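Local atomic coordinates of mitogen-activated protein kinase kinase kinase 15 (Homo sapiens, PDB entry 6V0M), a protein that is a serine/threonine kinase of the apoptosis signal-regulating family, whose sterile alpha motif, the part described here, probably helps it form complexes with related kinases. Residues G28-L31 with S32-L35; E37-K40 with E41-R44; R55-S58 with A59-Y63. One frame throughout, in Å; residues are numbered along the deposited sequence.

Contact 1: residues G28-L31 with S32-L35; sequences GYTL and SDIL
Thr30 and Asp33 form a capping box at the start of helix 31-37 in this sterile alpha motif domain. Thr30 is the N-cap. Its hydroxyl OG1 accepts from Asp33 N at 3.1 Å, with an N-H...O angle of 160°. In return, Asp33 OD2 accepts from Thr30 N at 3.0 Å. That donor comes from above the carboxylate plane. Thr30 OG1 sits between its own backbone N and carbonyl carbon (chi1 63°), which brings the hydroxyl to the amide of Asp33. The helix then begins in the usual way: Ile34 N donates to Thr30 O, and Leu35 N to Leu31 O at 2.9 Å.

Apolar groups pack beside the cap. CB of Asp33 comes up to the rim of the Tyr29 ring, in its plane. The ring and the carboxylate are steeply inclined, 74° apart. CD1 of Ile34 lies 3.9 Å from CD1 of Tyr29, and the two side chains cross at about a right angle. One turn along, Leu31 CG rests 3.9 Å from Leu35 CD1. Side-chain oxygens thus bond the amides of Thr30 and Asp33. With an alanine at Asp33, the amide of Thr30 would probably lose its acceptor, and OG1 of Thr30 would be left to hold the cap alone. The negative carboxylate also lies at the positive end of the helix dipole, which is likely to favour its charged form.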
loop_
_atom_site.group_PDB
_atom_site.type_symbol
_atom_site.label_atom_id
_atom_site.label_comp_id
_atom_site.label_asym_id
_atom_site.label_seq_id
_atom_site.Cartn_x
_atom_site.Cartn_y
_atom_site.Cartn_z
ATOM N N GLY A 28 -9.334 0.910 6.864
ATOM C CA GLY A 28 -9.769 -0.455 6.722
ATOM C C GLY A 28 -9.245 -1.069 5.411
ATOM O O GLY A 28 -9.800 -2.004 4.897
ATOM N N TYR A 29 -8.178 -0.489 4.882
ATOM C CA TYR A 29 -7.440 -1.164 3.754
ATOM C C TYR A 29 -6.819 -2.475 4.248
ATOM O O TYR A 29 -6.275 -2.555 5.310
ATOM C CB TYR A 29 -6.367 -0.293 3.143
ATOM C CG TYR A 29 -6.827 0.869 2.301
ATOM C CD1 TYR A 29 -7.305 0.683 1.018
ATOM C CD2 TYR A 29 -6.755 2.164 2.754
ATOM C CE1 TYR A 29 -7.651 1.724 0.213
ATOM C CE2 TYR A 29 -7.195 3.222 1.978
ATOM C CZ TYR A 29 -7.640 2.989 0.694
ATOM O OH TYR A 29 -8.060 4.013 -0.078
ATOM N N THR A 30 -6.902 -3.500 3.410
ATOM C CA THR A 30 -6.180 -4.770 3.625
ATOM C C THR A 30 -5.012 -4.729 2.660
ATOM O O THR A 30 -4.979 -3.934 1.685
ATOM C CB THR A 30 -7.067 -5.971 3.318
ATOM O OG1 THR A 30 -7.431 -5.950 1.932
ATOM C CG2 THR A 30 -8.350 -6.009 4.103
ATOM N N LEU A 31 -4.072 -5.642 2.898
ATOM C CA LEU A 31 -2.946 -5.794 2.003
ATOM C C LEU A 31 -3.486 -6.161 0.629
ATOM O O LEU A 31 -3.025 -5.635 -0.393
ATOM C CB LEU A 31 -1.972 -6.839 2.541
ATOM C CG LEU A 31 -0.667 -7.062 1.769
ATOM C CD1 LEU A 31 0.040 -5.798 1.468
ATOM C CD2 LEU A 31 0.218 -7.985 2.611
ATOM N N SER A 32 -4.497 -7.032 0.581
ATOM C CA SER A 32 -5.120 -7.360 -0.715
ATOM C C SER A 32 -5.592 -6.137 -1.496
ATOM O O SER A 32 -5.397 -6.000 -2.740
ATOM C CB SER A 32 -6.278 -8.331 -0.523
ATOM O OG SER A 32 -6.751 -8.689 -1.767
ATOM N N ASP A 33 -6.259 -5.217 -0.788
ATOM C CA ASP A 33 -6.732 -3.985 -1.403
ATOM C C ASP A 33 -5.554 -3.207 -2.021
ATOM O O ASP A 33 -5.727 -2.603 -3.118
ATOM C CB ASP A 33 -7.502 -3.045 -0.417
ATOM C CG ASP A 33 -8.737 -3.631 0.185
ATOM O OD1 ASP A 33 -9.477 -4.400 -0.476
ATOM O OD2 ASP A 33 -9.072 -3.227 1.351
ATOM N N ILE A 34 -4.429 -3.088 -1.273
ATOM C CA ILE A 34 -3.291 -2.278 -1.678
ATOM C C ILE A 34 -2.662 -2.924 -2.925
ATOM O O ILE A 34 -2.454 -2.254 -3.886
ATOM C CB ILE A 34 -2.254 -2.090 -0.574
ATOM C CG1 ILE A 34 -2.846 -1.299 0.658
ATOM C CG2 ILE A 34 -1.074 -1.331 -1.035
ATOM C CD1 ILE A 34 -3.545 -0.045 0.293
ATOM N N LEU A 35 -2.458 -4.236 -2.855
ATOM C CA LEU A 35 -1.810 -4.950 -4.002
ATOM C C LEU A 35 -2.648 -4.961 -5.275
ATOM O O LEU A 35 -2.114 -4.915 -6.384
ATOM C CB LEU A 35 -1.481 -6.362 -3.569
ATOM C CG LEU A 35 -0.430 -6.493 -2.472
ATOM C CD1 LEU A 35 -0.384 -7.974 -2.063
ATOM C CD2 LEU A 35 0.917 -5.886 -2.795
#

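Contact 2: residues E37-K40 with E41-R44; sequences EITK and EDLR
Asp42 reaches back from the first turn of helix 40-45 to Thr39, the N-cap, and the two form a capping box. From the backbone outward, Asp42 CB comes first and lies 3.4 Å from Thr39 O. CG follows, anti to the carbonyl carbon of Asp42 (chi1 -67°), which carries the carboxylate back toward the residues before the helix. CG approaches Thr39 OG1 to 3.6 Å. At the tip, OD2 accepts from Thr39 N at 2.8 Å, nearly straight at 171°. The amide meets OD2 on its anti side, 20° out of the carboxylate plane. Thr39 OG1 gives the same OD2 a weak bond. OD2 also lies 3.7 Å from Ile38 CB.

The return bond of the box is weak: Asp42 N reaches Thr39 OG1 at 3.3 Å. Thr39 O takes further weak bonds from Asp42 N and Leu43 N. One residue on, Arg44 N donates to Lys40 O in the carbonyl plane at 3.0 Å.

On the buried side, Ile38 CD1 packs on Leu43 CD2 at 3.7 Å, and the two side chains cross at about a right angle. Leu43 also packs on Leu53 and Trp57 of helix 50-70, as does Lys40. Lys40 and Arg44 run side by side and point the same way, with Lys40 CD near Arg44 NH1. Their like charges stay apart, with Lys40 NZ 5.5 Å from Arg44 NH1. The cap thus rests mainly on OD2 of Asp42, and the N-H groups at the helix start would probably steady the negative charge of that carboxylate.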
loop_
_atom_site.group_PDB
_atom_site.type_symbol
_atom_site.label_atom_id
_atom_site.label_comp_id
_atom_site.label_asym_id
_atom_site.label_seq_id
_atom_site.Cartn_x
_atom_site.Cartn_y
_atom_site.Cartn_z
ATOM N N GLU A 37 -6.332 -3.461 -5.738
ATOM C CA GLU A 37 -7.484 -2.585 -5.979
ATOM C C GLU A 37 -7.195 -1.111 -6.009
ATOM O O GLU A 37 -7.802 -0.398 -6.764
ATOM C CB GLU A 37 -8.542 -2.794 -4.865
ATOM C CG GLU A 37 -8.899 -4.238 -4.569
ATOM C CD GLU A 37 -9.763 -4.817 -5.651
ATOM O OE1 GLU A 37 -10.820 -4.220 -5.902
ATOM O OE2 GLU A 37 -9.449 -5.879 -6.200
ATOM N N ILE A 38 -6.294 -0.633 -5.144
ATOM C CA ILE A 38 -6.092 0.815 -5.068
ATOM C C ILE A 38 -5.497 1.427 -6.320
ATOM O O ILE A 38 -4.835 0.757 -7.146
ATOM C CB ILE A 38 -5.239 1.258 -3.881
ATOM C CG1 ILE A 38 -3.828 0.705 -4.021
ATOM C CG2 ILE A 38 -5.998 0.908 -2.594
ATOM C CD1 ILE A 38 -2.779 1.350 -3.227
ATOM N N THR A 39 -5.819 2.708 -6.493
ATOM C CA THR A 39 -5.271 3.505 -7.557
ATOM C C THR A 39 -4.353 4.495 -6.940
ATOM O O THR A 39 -4.398 4.767 -5.724
ATOM C CB THR A 39 -6.348 4.218 -8.348
ATOM O OG1 THR A 39 -6.976 5.235 -7.512
ATOM C CG2 THR A 39 -7.357 3.208 -8.896
ATOM N N LYS A 40 -3.542 5.120 -7.790
ATOM C CA LYS A 40 -2.660 6.169 -7.313
ATOM C C LYS A 40 -3.499 7.302 -6.697
ATOM O O LYS A 40 -3.067 7.930 -5.727
ATOM C CB LYS A 40 -1.818 6.678 -8.459
ATOM C CG LYS A 40 -0.370 6.838 -8.060
ATOM C CD LYS A 40 0.492 7.330 -9.205
ATOM C CE LYS A 40 0.180 6.570 -10.482
ATOM N NZ LYS A 40 1.260 6.670 -11.484
ATOM N N GLU A 41 -4.683 7.567 -7.260
ATOM C CA GLU A 41 -5.554 8.623 -6.743
ATOM C C GLU A 41 -5.983 8.403 -5.287
ATOM O O GLU A 41 -6.096 9.360 -4.503
ATOM C CB GLU A 41 -6.776 8.800 -7.658
ATOM C CG GLU A 41 -7.651 10.005 -7.351
ATOM C CD GLU A 41 -8.654 9.851 -6.181
ATOM O OE1 GLU A 41 -9.001 8.739 -5.762
ATOM O OE2 GLU A 41 -8.999 10.874 -5.592
ATOM N N ASP A 42 -6.164 7.137 -4.903
ATOM C CA ASP A 42 -6.480 6.759 -3.490
ATOM C C ASP A 42 -5.338 7.177 -2.611
ATOM O O ASP A 42 -5.587 7.733 -1.558
ATOM C CB ASP A 42 -6.684 5.247 -3.318
ATOM C CG ASP A 42 -7.926 4.745 -4.033
ATOM O OD1 ASP A 42 -8.993 5.354 -3.801
ATOM O OD2 ASP A 42 -7.841 3.753 -4.857
ATOM N N LEU A 43 -4.096 6.912 -3.059
ATOM C CA LEU A 43 -2.909 7.295 -2.278
ATOM C C LEU A 43 -2.797 8.833 -2.125
ATOM O O LEU A 43 -2.506 9.317 -1.045
ATOM C CB LEU A 43 -1.644 6.737 -2.895
ATOM C CG LEU A 43 -1.582 5.223 -3.078
ATOM C CD1 LEU A 43 -0.334 4.837 -3.853
ATOM C CD2 LEU A 43 -1.656 4.540 -1.737
ATOM N N ARG A 44 -3.065 9.572 -3.207
ATOM C CA ARG A 44 -3.073 11.029 -3.162
ATOM C C ARG A 44 -4.146 11.557 -2.207
ATOM O O ARG A 44 -3.928 12.518 -1.448
ATOM C CB ARG A 44 -3.205 11.624 -4.544
ATOM C CG ARG A 44 -2.023 11.219 -5.456
ATOM C CD ARG A 44 -1.457 12.267 -6.378
ATOM N NE ARG A 44 0.030 12.286 -6.336
ATOM C CZ ARG A 44 0.859 11.706 -7.218
ATOM N NH1 ARG A 44 0.404 11.050 -8.282
ATOM N NH2 ARG A 44 2.170 11.801 -7.042
#

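Contact 3: residues R55-S58 with A59-Y63; sequences RLWS and AVSQY
The backbone of residues 55-63 is regular alpha helix, and amides of Ala59, Val60, Ser61 and Gln62 bond to the carbonyls four residues before them. Two of these carbonyls also accept a serine hydroxyl, a familiar feature within helices. Ser61 OG donates to Trp57 O at 2.7 Å, and Ser61 N bonds to the same oxygen from the opposite face of the carbonyl plane. Ser61 OG is anti to its own carbonyl carbon (chi1 -57°), which turns the hydroxyl back along the helix toward Trp57. Ser61 OG also lies over one face of the Trp57 indole, 3.2 Å above its plane and offset toward the rim. Ser58 OG donates to Arg55 O at 2.6 Å, on the same face of that carbonyl as Ala59 N. Ser58 O has a weak second bond from Gln62 NE2 at 3.4 Å.

Leu56, Trp57, Ala59 and Val60 make the apolar side. Leu56 and Val60 lie side by side and point the same way, with Leu56 CD2 3.8 Å from Val60 CG2. Val60 CG1 lies 4.2 Å from Trp57 CZ3.

These groups face the rest of the SAM bundle, whose long C-terminal helix is 50-70. Leu56 and Val60 pack on Ile34 of helix 31-37 and, together with Ala59, on Trp10 of helix 4-13. Trp57 lies against Lys40 and Leu43 of helix 40-45, so this part of helix 50-70 meets three other helices.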
loop_
_atom_site.group_PDB
_atom_site.type_symbol
_atom_site.label_atom_id
_atom_site.label_comp_id
_atom_site.label_asym_id
_atom_site.label_seq_id
_atom_site.Cartn_x
_atom_site.Cartn_y
_atom_site.Cartn_z
ATOM N N ARG A 55 7.530 4.815 -3.741
ATOM C CA ARG A 55 7.952 3.486 -3.309
ATOM C C ARG A 55 6.848 2.489 -3.270
ATOM O O ARG A 55 6.976 1.339 -3.749
ATOM C CB ARG A 55 8.560 3.574 -1.865
ATOM C CG ARG A 55 9.951 4.108 -1.973
ATOM C CD ARG A 55 10.787 4.055 -0.710
ATOM N NE ARG A 55 10.054 4.530 0.397
ATOM C CZ ARG A 55 10.111 5.735 0.921
ATOM N NH1 ARG A 55 10.856 6.747 0.454
ATOM N NH2 ARG A 55 9.326 5.954 1.923
ATOM N N LEU A 56 5.742 2.891 -2.631
ATOM C CA LEU A 56 4.626 2.026 -2.477
ATOM C C LEU A 56 3.994 1.653 -3.839
ATOM O O LEU A 56 3.737 0.462 -4.128
ATOM C CB LEU A 56 3.640 2.700 -1.524
ATOM C CG LEU A 56 2.619 1.773 -0.941
ATOM C CD1 LEU A 56 2.146 2.359 0.393
ATOM C CD2 LEU A 56 1.544 1.651 -1.982
ATOM N N TRP A 57 3.784 2.664 -4.675
ATOM C CA TRP A 57 3.197 2.412 -5.964
ATOM C C TRP A 57 4.127 1.579 -6.859
ATOM O O TRP A 57 3.658 0.770 -7.661
ATOM C CB TRP A 57 2.856 3.732 -6.655
ATOM C CG TRP A 57 2.131 3.538 -7.887
ATOM C CD1 TRP A 57 2.563 3.794 -9.150
ATOM C CD2 TRP A 57 0.798 3.014 -8.001
ATOM N NE1 TRP A 57 1.604 3.433 -10.046
ATOM C CE2 TRP A 57 0.491 2.982 -9.363
ATOM C CE3 TRP A 57 -0.148 2.584 -7.089
ATOM C CZ2 TRP A 57 -0.745 2.516 -9.832
ATOM C CZ3 TRP A 57 -1.410 2.181 -7.573
ATOM C CH2 TRP A 57 -1.669 2.146 -8.903
ATOM N N SER A 58 5.431 1.799 -6.753
ATOM C CA SER A 58 6.381 0.976 -7.520
ATOM C C SER A 58 6.277 -0.493 -7.119
ATOM O O SER A 58 6.197 -1.375 -8.021
ATOM C CB SER A 58 7.837 1.452 -7.377
ATOM O OG SER A 58 8.259 1.377 -6.047
ATOM N N ALA A 59 6.164 -0.766 -5.805
ATOM C CA ALA A 59 5.956 -2.144 -5.309
ATOM C C ALA A 59 4.631 -2.773 -5.815
ATOM O O ALA A 59 4.620 -3.902 -6.359
ATOM C CB ALA A 59 6.064 -2.316 -3.823
ATOM N N VAL A 60 3.539 -2.022 -5.680
ATOM C CA VAL A 60 2.227 -2.451 -6.141
ATOM C C VAL A 60 2.280 -2.737 -7.690
ATOM O O VAL A 60 1.814 -3.785 -8.168
ATOM C CB VAL A 60 1.188 -1.416 -5.807
ATOM C CG1 VAL A 60 -0.132 -1.708 -6.482
ATOM C CG2 VAL A 60 1.035 -1.296 -4.285
ATOM N N SER A 61 2.864 -1.802 -8.470
ATOM C CA SER A 61 2.911 -1.923 -9.908
ATOM C C SER A 61 3.722 -3.150 -10.370
ATOM O O SER A 61 3.299 -3.841 -11.309
ATOM C CB SER A 61 3.481 -0.668 -10.570
ATOM O OG SER A 61 2.707 0.438 -10.189
ATOM N N GLN A 62 4.856 -3.396 -9.723
ATOM C CA GLN A 62 5.668 -4.597 -10.028
ATOM C C GLN A 62 4.933 -5.897 -9.725
ATOM O O GLN A 62 5.028 -6.886 -10.505
ATOM C CB GLN A 62 6.958 -4.594 -9.220
ATOM C CG GLN A 62 7.908 -3.475 -9.583
ATOM C CD GLN A 62 9.148 -3.525 -8.713
ATOM O OE1 GLN A 62 9.825 -4.568 -8.633
ATOM N NE2 GLN A 62 9.459 -2.405 -8.064
ATOM N N TYR A 63 4.182 -5.917 -8.608
ATOM C CA TYR A 63 3.365 -7.058 -8.250
ATOM C C TYR A 63 2.316 -7.283 -9.333
ATOM O O TYR A 63 2.180 -8.422 -9.820
ATOM C CB TYR A 63 2.676 -6.911 -6.868
ATOM C CG TYR A 63 1.723 -8.004 -6.600
ATOM C CD1 TYR A 63 2.181 -9.340 -6.337
ATOM C CD2 TYR A 63 0.370 -7.795 -6.739
ATOM C CE1 TYR A 63 1.280 -10.344 -6.158
ATOM C CE2 TYR A 63 -0.549 -8.785 -6.487
ATOM C CZ TYR A 63 -0.083 -10.070 -6.220
ATOM O OH TYR A 63 -0.946 -11.126 -5.982
#

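Following the chain from the N terminus, contact 1 comes first, at the turn from helix 18-26 into helix 31-37. Contact 2 follows at the turn into helix 40-45, and contact 3 lies within the long C-terminal helix 50-70. Each is local, and the three are in series, so none encloses or crosses another. Contacts 1 and 2 meet through the Tyr29 ring, which packs on Ile38 CG2, and through a probable hydrogen bond from Ile38 N to Asp33 O. Contact 3 touches both: Val60 packs against the end of contact 1, and the Trp57 ring packs on the backbone of Ile38 and Thr39 in contact 2. Helices 31-37 and 40-45 are thereby both joined to helix 50-70.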